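Local structure of endoglucanase (Uncultured bacterium, 3X17) at residues Y25-L37 and D81-A93. The protein hydrolyses internal beta-1,4-glucosidic bonds of cellulose, as a family 9 endoglucanase that carries an Ig-like domain ahead of its (alpha/alpha)6-barrel. Sequence-based numbering, arbitrary orientation.
Sequences YHPATPKQAVLAL and DTLYRADFTSLTA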
loop_
_atom_site.group_PDB
_atom_site.type_symbol
_atom_site.label_atom_id
_atom_site.label_comp_id
_atom_site.label_asym_id
_atom_site.label_seq_id
_atom_site.Cartn_x
_atom_site.Cartn_y
_atom_site.Cartn_z
ATOM N N TYR A 25 -5.866 -7.138 -18.152
ATOM C CA TYR A 25 -4.750 -8.087 -18.095
ATOM C C TYR A 25 -3.682 -7.690 -19.093
ATOM O O TYR A 25 -4.005 -7.244 -20.198
ATOM C CB TYR A 25 -5.235 -9.509 -18.408
ATOM C CG TYR A 25 -6.375 -9.995 -17.516
ATOM C CD1 TYR A 25 -7.695 -9.701 -17.834
ATOM C CD2 TYR A 25 -6.129 -10.775 -16.390
ATOM C CE1 TYR A 25 -8.738 -10.099 -17.023
ATOM C CE2 TYR A 25 -7.185 -11.220 -15.577
ATOM C CZ TYR A 25 -8.488 -10.885 -15.916
ATOM O OH TYR A 25 -9.552 -11.278 -15.121
ATOM N N HIS A 26 -2.419 -7.833 -18.701
ATOM C CA HIS A 26 -1.316 -7.676 -19.638
ATOM C C HIS A 26 -1.256 -8.910 -20.555
ATOM O O HIS A 26 -1.568 -10.020 -20.125
ATOM C CB HIS A 26 0.002 -7.513 -18.881
ATOM C CG HIS A 26 1.185 -7.281 -19.771
ATOM N ND1 HIS A 26 1.643 -6.021 -20.091
ATOM C CD2 HIS A 26 1.974 -8.149 -20.451
ATOM C CE1 HIS A 26 2.683 -6.121 -20.901
ATOM N NE2 HIS A 26 2.914 -7.403 -21.123
ATOM N N PRO A 27 -0.840 -8.725 -21.817
ATOM C CA PRO A 27 -0.852 -9.893 -22.717
ATOM C C PRO A 27 -0.011 -11.086 -22.225
ATOM O O PRO A 27 -0.398 -12.237 -22.417
ATOM C CB PRO A 27 -0.313 -9.337 -24.032
ATOM C CG PRO A 27 -0.590 -7.832 -23.974
ATOM C CD PRO A 27 -0.671 -7.439 -22.530
ATOM N N ALA A 28 1.065 -10.826 -21.499
ATOM C CA ALA A 28 2.001 -11.894 -21.177
ATOM C C ALA A 28 1.608 -12.711 -19.950
ATOM O O ALA A 28 2.307 -13.650 -19.570
ATOM C CB ALA A 28 3.413 -11.347 -21.017
ATOM N N THR A 29 0.547 -12.319 -19.261
ATOM C CA THR A 29 0.336 -12.881 -17.946
ATOM C C THR A 29 -0.789 -13.879 -17.967
ATOM O O THR A 29 -1.616 -13.869 -18.886
ATOM C CB THR A 29 0.046 -11.785 -16.894
ATOM O OG1 THR A 29 -1.330 -11.378 -16.977
ATOM C CG2 THR A 29 0.955 -10.577 -17.126
ATOM N N PRO A 30 -0.844 -14.728 -16.934
ATOM C CA PRO A 30 -2.033 -15.550 -16.687
ATOM C C PRO A 30 -3.276 -14.692 -16.532
ATOM O O PRO A 30 -3.176 -13.540 -16.132
ATOM C CB PRO A 30 -1.707 -16.283 -15.381
ATOM C CG PRO A 30 -0.193 -16.118 -15.207
ATOM C CD PRO A 30 0.157 -14.826 -15.860
ATOM N N LYS A 31 -4.423 -15.205 -16.945
ATOM C CA LYS A 31 -5.644 -14.391 -16.991
ATOM C C LYS A 31 -6.827 -15.176 -16.441
ATOM O O LYS A 31 -7.339 -16.081 -17.108
ATOM C CB LYS A 31 -5.927 -13.895 -18.416
ATOM C CG LYS A 31 -4.711 -13.293 -19.153
ATOM C CD LYS A 31 -5.094 -12.849 -20.581
ATOM C CE LYS A 31 -3.891 -12.238 -21.345
ATOM N NZ LYS A 31 -2.663 -13.114 -21.384
ATOM N N GLN A 32 -7.178 -14.928 -15.181
ATOM C CA GLN A 32 -8.222 -15.708 -14.506
ATOM C C GLN A 32 -9.616 -15.102 -14.695
ATOM O O GLN A 32 -9.760 -13.885 -14.817
ATOM C CB GLN A 32 -7.909 -15.849 -13.018
ATOM C CG GLN A 32 -7.779 -14.504 -12.263
ATOM C CD GLN A 32 -7.460 -14.706 -10.780
ATOM O OE1 GLN A 32 -8.070 -15.553 -10.114
ATOM N NE2 GLN A 32 -6.513 -13.913 -10.251
ATOM N N ALA A 33 -10.637 -15.956 -14.731
ATOM C CA ALA A 33 -12.007 -15.524 -14.481
ATOM C C ALA A 33 -12.667 -16.528 -13.549
ATOM O O ALA A 33 -12.357 -17.726 -13.565
ATOM C CB ALA A 33 -12.806 -15.409 -15.800
ATOM N N VAL A 34 -13.455 -16.019 -12.625
ATOM C CA VAL A 34 -13.911 -16.852 -11.534
ATOM C C VAL A 34 -15.412 -16.770 -11.560
ATOM O O VAL A 34 -15.976 -15.673 -11.600
ATOM C CB VAL A 34 -13.351 -16.391 -10.176
ATOM C CG1 VAL A 34 -14.026 -17.114 -9.020
ATOM C CG2 VAL A 34 -11.843 -16.594 -10.123
ATOM N N LEU A 35 -16.038 -17.940 -11.674
ATOM C CA LEU A 35 -17.481 -18.074 -11.600
ATOM C C LEU A 35 -17.857 -18.409 -10.161
ATOM O O LEU A 35 -17.496 -19.458 -9.649
ATOM C CB LEU A 35 -17.949 -19.206 -12.528
ATOM C CG LEU A 35 -19.460 -19.504 -12.442
ATOM C CD1 LEU A 35 -20.259 -18.346 -13.051
ATOM C CD2 LEU A 35 -19.807 -20.824 -13.150
ATOM N N ALA A 36 -18.529 -17.491 -9.485
ATOM C CA ALA A 36 -18.917 -17.749 -8.107
ATOM C C ALA A 36 -20.410 -17.977 -8.065
ATOM O O ALA A 36 -21.172 -17.130 -8.507
ATOM C CB ALA A 36 -18.520 -16.587 -7.194
ATOM N N LEU A 37 -20.817 -19.112 -7.505
ATOM C CA LEU A 37 -22.239 -19.413 -7.321
ATOM C C LEU A 37 -22.835 -18.695 -6.116
ATOM O O LEU A 37 -22.231 -18.648 -5.038
ATOM C CB LEU A 37 -22.459 -20.920 -7.173
ATOM C CG LEU A 37 -22.143 -21.767 -8.397
ATOM C CD1 LEU A 37 -22.408 -23.251 -8.110
ATOM C CD2 LEU A 37 -22.958 -21.275 -9.585
ATOM N N ASP A 81 -17.717 -19.633 -0.789
ATOM C CA ASP A 81 -18.353 -19.758 -2.106
ATOM C C ASP A 81 -18.037 -21.071 -2.820
ATOM O O ASP A 81 -17.023 -21.726 -2.553
ATOM C CB ASP A 81 -18.017 -18.586 -3.035
ATOM C CG ASP A 81 -18.497 -17.248 -2.499
ATOM O OD1 ASP A 81 -19.227 -17.237 -1.479
ATOM O OD2 ASP A 81 -18.139 -16.213 -3.116
ATOM N N THR A 82 -18.901 -21.420 -3.764
ATOM C CA THR A 82 -18.587 -22.418 -4.753
ATOM C C THR A 82 -18.051 -21.732 -5.995
ATOM O O THR A 82 -18.752 -20.907 -6.605
ATOM C CB THR A 82 -19.852 -23.237 -5.107
ATOM O OG1 THR A 82 -20.264 -23.959 -3.945
ATOM C CG2 THR A 82 -19.548 -24.242 -6.225
ATOM N N LEU A 83 -16.800 -22.047 -6.340
ATOM C CA LEU A 83 -16.136 -21.445 -7.499
ATOM C C LEU A 83 -15.883 -22.443 -8.631
ATOM O O LEU A 83 -15.454 -23.577 -8.402
ATOM C CB LEU A 83 -14.812 -20.768 -7.093
ATOM C CG LEU A 83 -14.895 -19.927 -5.805
ATOM C CD1 LEU A 83 -13.537 -19.297 -5.465
ATOM C CD2 LEU A 83 -15.966 -18.833 -5.993
ATOM N N TYR A 84 -16.048 -21.960 -9.855
ATOM C CA TYR A 84 -15.379 -22.533 -11.008
ATOM C C TYR A 84 -14.414 -21.496 -11.551
ATOM O O TYR A 84 -14.589 -20.312 -11.309
ATOM C CB TYR A 84 -16.404 -22.912 -12.078
ATOM C CG TYR A 84 -17.441 -23.911 -11.587
ATOM C CD1 TYR A 84 -18.482 -23.514 -10.752
ATOM C CD2 TYR A 84 -17.378 -25.252 -11.960
ATOM C CE1 TYR A 84 -19.442 -24.430 -10.309
ATOM C CE2 TYR A 84 -18.354 -26.169 -11.542
ATOM C CZ TYR A 84 -19.363 -25.755 -10.698
ATOM O OH TYR A 84 -20.285 -26.669 -10.218
ATOM N N ARG A 85 -13.416 -21.929 -12.318
ATOM C CA ARG A 85 -12.434 -21.005 -12.866
ATOM C C ARG A 85 -11.919 -21.376 -14.237
ATOM O O ARG A 85 -11.871 -22.559 -14.607
ATOM C CB ARG A 85 -11.272 -20.797 -11.885
ATOM C CG ARG A 85 -10.312 -21.957 -11.760
ATOM C CD ARG A 85 -9.070 -21.541 -10.973
ATOM N NE ARG A 85 -9.442 -20.914 -9.703
ATOM C CZ ARG A 85 -9.273 -19.623 -9.405
ATOM N NH1 ARG A 85 -8.678 -18.773 -10.266
ATOM N NH2 ARG A 85 -9.708 -19.181 -8.230
ATOM N N ALA A 86 -11.585 -20.349 -15.013
ATOM C CA ALA A 86 -10.880 -20.515 -16.277
ATOM C C ALA A 86 -9.585 -19.704 -16.277
ATOM O O ALA A 86 -9.413 -18.743 -15.512
ATOM C CB ALA A 86 -11.746 -20.074 -17.435
ATOM N N ASP A 87 -8.712 -20.049 -17.204
ATOM C CA ASP A 87 -7.510 -19.277 -17.451
ATOM C C ASP A 87 -7.446 -19.030 -18.945
ATOM O O ASP A 87 -7.231 -19.955 -19.716
ATOM C CB ASP A 87 -6.298 -20.080 -16.992
ATOM C CG ASP A 87 -4.989 -19.354 -17.236
ATOM O OD1 ASP A 87 -4.995 -18.301 -17.913
ATOM O OD2 ASP A 87 -3.955 -19.817 -16.705
ATOM N N PHE A 88 -7.822 -17.831 -19.367
ATOM C CA PHE A 88 -7.757 -17.491 -20.774
ATOM C C PHE A 88 -6.460 -16.787 -21.170
ATOM O O PHE A 88 -6.475 -15.907 -22.030
ATOM C CB PHE A 88 -8.982 -16.670 -21.193
ATOM C CG PHE A 88 -9.157 -15.372 -20.420
ATOM C CD1 PHE A 88 -9.799 -15.366 -19.194
ATOM C CD2 PHE A 88 -8.818 -14.155 -20.995
ATOM C CE1 PHE A 88 -10.039 -14.173 -18.517
ATOM C CE2 PHE A 88 -9.037 -12.964 -20.331
ATOM C CZ PHE A 88 -9.657 -12.967 -19.090
ATOM N N THR A 89 -5.351 -17.194 -20.552
ATOM C CA THR A 89 -3.991 -16.716 -20.895
ATOM C C THR A 89 -3.702 -16.645 -22.395
ATOM O O THR A 89 -3.037 -15.708 -22.863
ATOM C CB THR A 89 -2.898 -17.620 -20.243
ATOM O OG1 THR A 89 -3.076 -17.632 -18.820
ATOM C CG2 THR A 89 -1.514 -17.099 -20.540
ATOM N N SER A 90 -4.144 -17.678 -23.118
ATOM C CA SER A 90 -3.934 -17.822 -24.580
ATOM C C SER A 90 -4.329 -16.578 -25.335
ATOM O O SER A 90 -3.749 -16.283 -26.377
ATOM C CB SER A 90 -4.796 -18.968 -25.143
ATOM O OG SER A 90 -4.297 -20.225 -24.746
ATOM N N LEU A 91 -5.366 -15.912 -24.861
ATOM C CA LEU A 91 -5.860 -14.730 -25.490
ATOM C C LEU A 91 -4.852 -13.664 -25.198
ATOM O O LEU A 91 -4.633 -13.379 -24.049
ATOM C CB LEU A 91 -7.206 -14.365 -24.885
ATOM C CG LEU A 91 -8.061 -13.428 -25.703
ATOM C CD1 LEU A 91 -9.114 -12.786 -24.931
ATOM C CD2 LEU A 91 -7.173 -12.440 -26.269
ATOM N N THR A 92 -4.218 -13.101 -26.229
ATOM C CA THR A 92 -3.184 -12.087 -26.020
ATOM C C THR A 92 -3.346 -10.935 -26.988
ATOM O O THR A 92 -2.524 -10.022 -26.998
ATOM C CB THR A 92 -1.740 -12.630 -26.167
ATOM O OG1 THR A 92 -1.458 -12.867 -27.546
ATOM C CG2 THR A 92 -1.501 -13.912 -25.370
ATOM N N ALA A 93 -4.414 -10.952 -27.777
ATOM C CA ALA A 93 -4.707 -9.819 -28.682
ATOM C C ALA A 93 -5.236 -8.569 -27.961
ATOM O O ALA A 93 -6.252 -8.624 -27.259
ATOM C CB ALA A 93 -5.655 -10.239 -29.832
HETATM O O HOH W 1 -8.788 -16.333 -7.823
#
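K31 sets its CG opposite its own carbonyl carbon (chi1 -47°); the extended chain runs past F88, and a bend at the last torsion turns NZ to the carbonyls beyond. There NZ donates to T89 O at 3.0 Å and, within its own segment, to P27 O and T29 O, so three backbone oxygens grip one buried cation and tie the H26–T29 type I turn to the loop that follows strand 82–87. F88 has CG wedged between its backbone N and carbonyl carbon (chi1 59°), a rotation that slides the ring beneath K31: CB of K31 sits 3.8 Å from the ring centroid, almost on its normal. The same ring turns its edge to the face of Y25 in a T-shaped stack, while A33 CB meets its rim near the plane. F88 N donates to K31 O.

From here strands 32–37 and 82–87 run antiparallel, with paired N-H···O bonds between A33 and A86 and between L35 and Y84. On the face bearing Q32, V34 and A36, R85 NH1 reaches Q32 OE1 at 3.3 Å, in the guanidinium plane but tilted from that of the amide; a water bridges R85 NH2 to the same oxygen. Q32 NE2 turns instead to D467 of helix 456–469, in the catalytic part of the chain. V34 CG2 lies alongside the guanidinium, and L83 CD2 rests 3.6 Å from A36 CB. On the other face L35 CD2 packs beside Y84, whose ring edge receives L37 CD1 at 3.9 Å. The pair belongs to the beta-sandwich of the N-terminal Ig-like domain, in whose interior A33, A86 and F88 pack on L53 and I55 of strand 52–57.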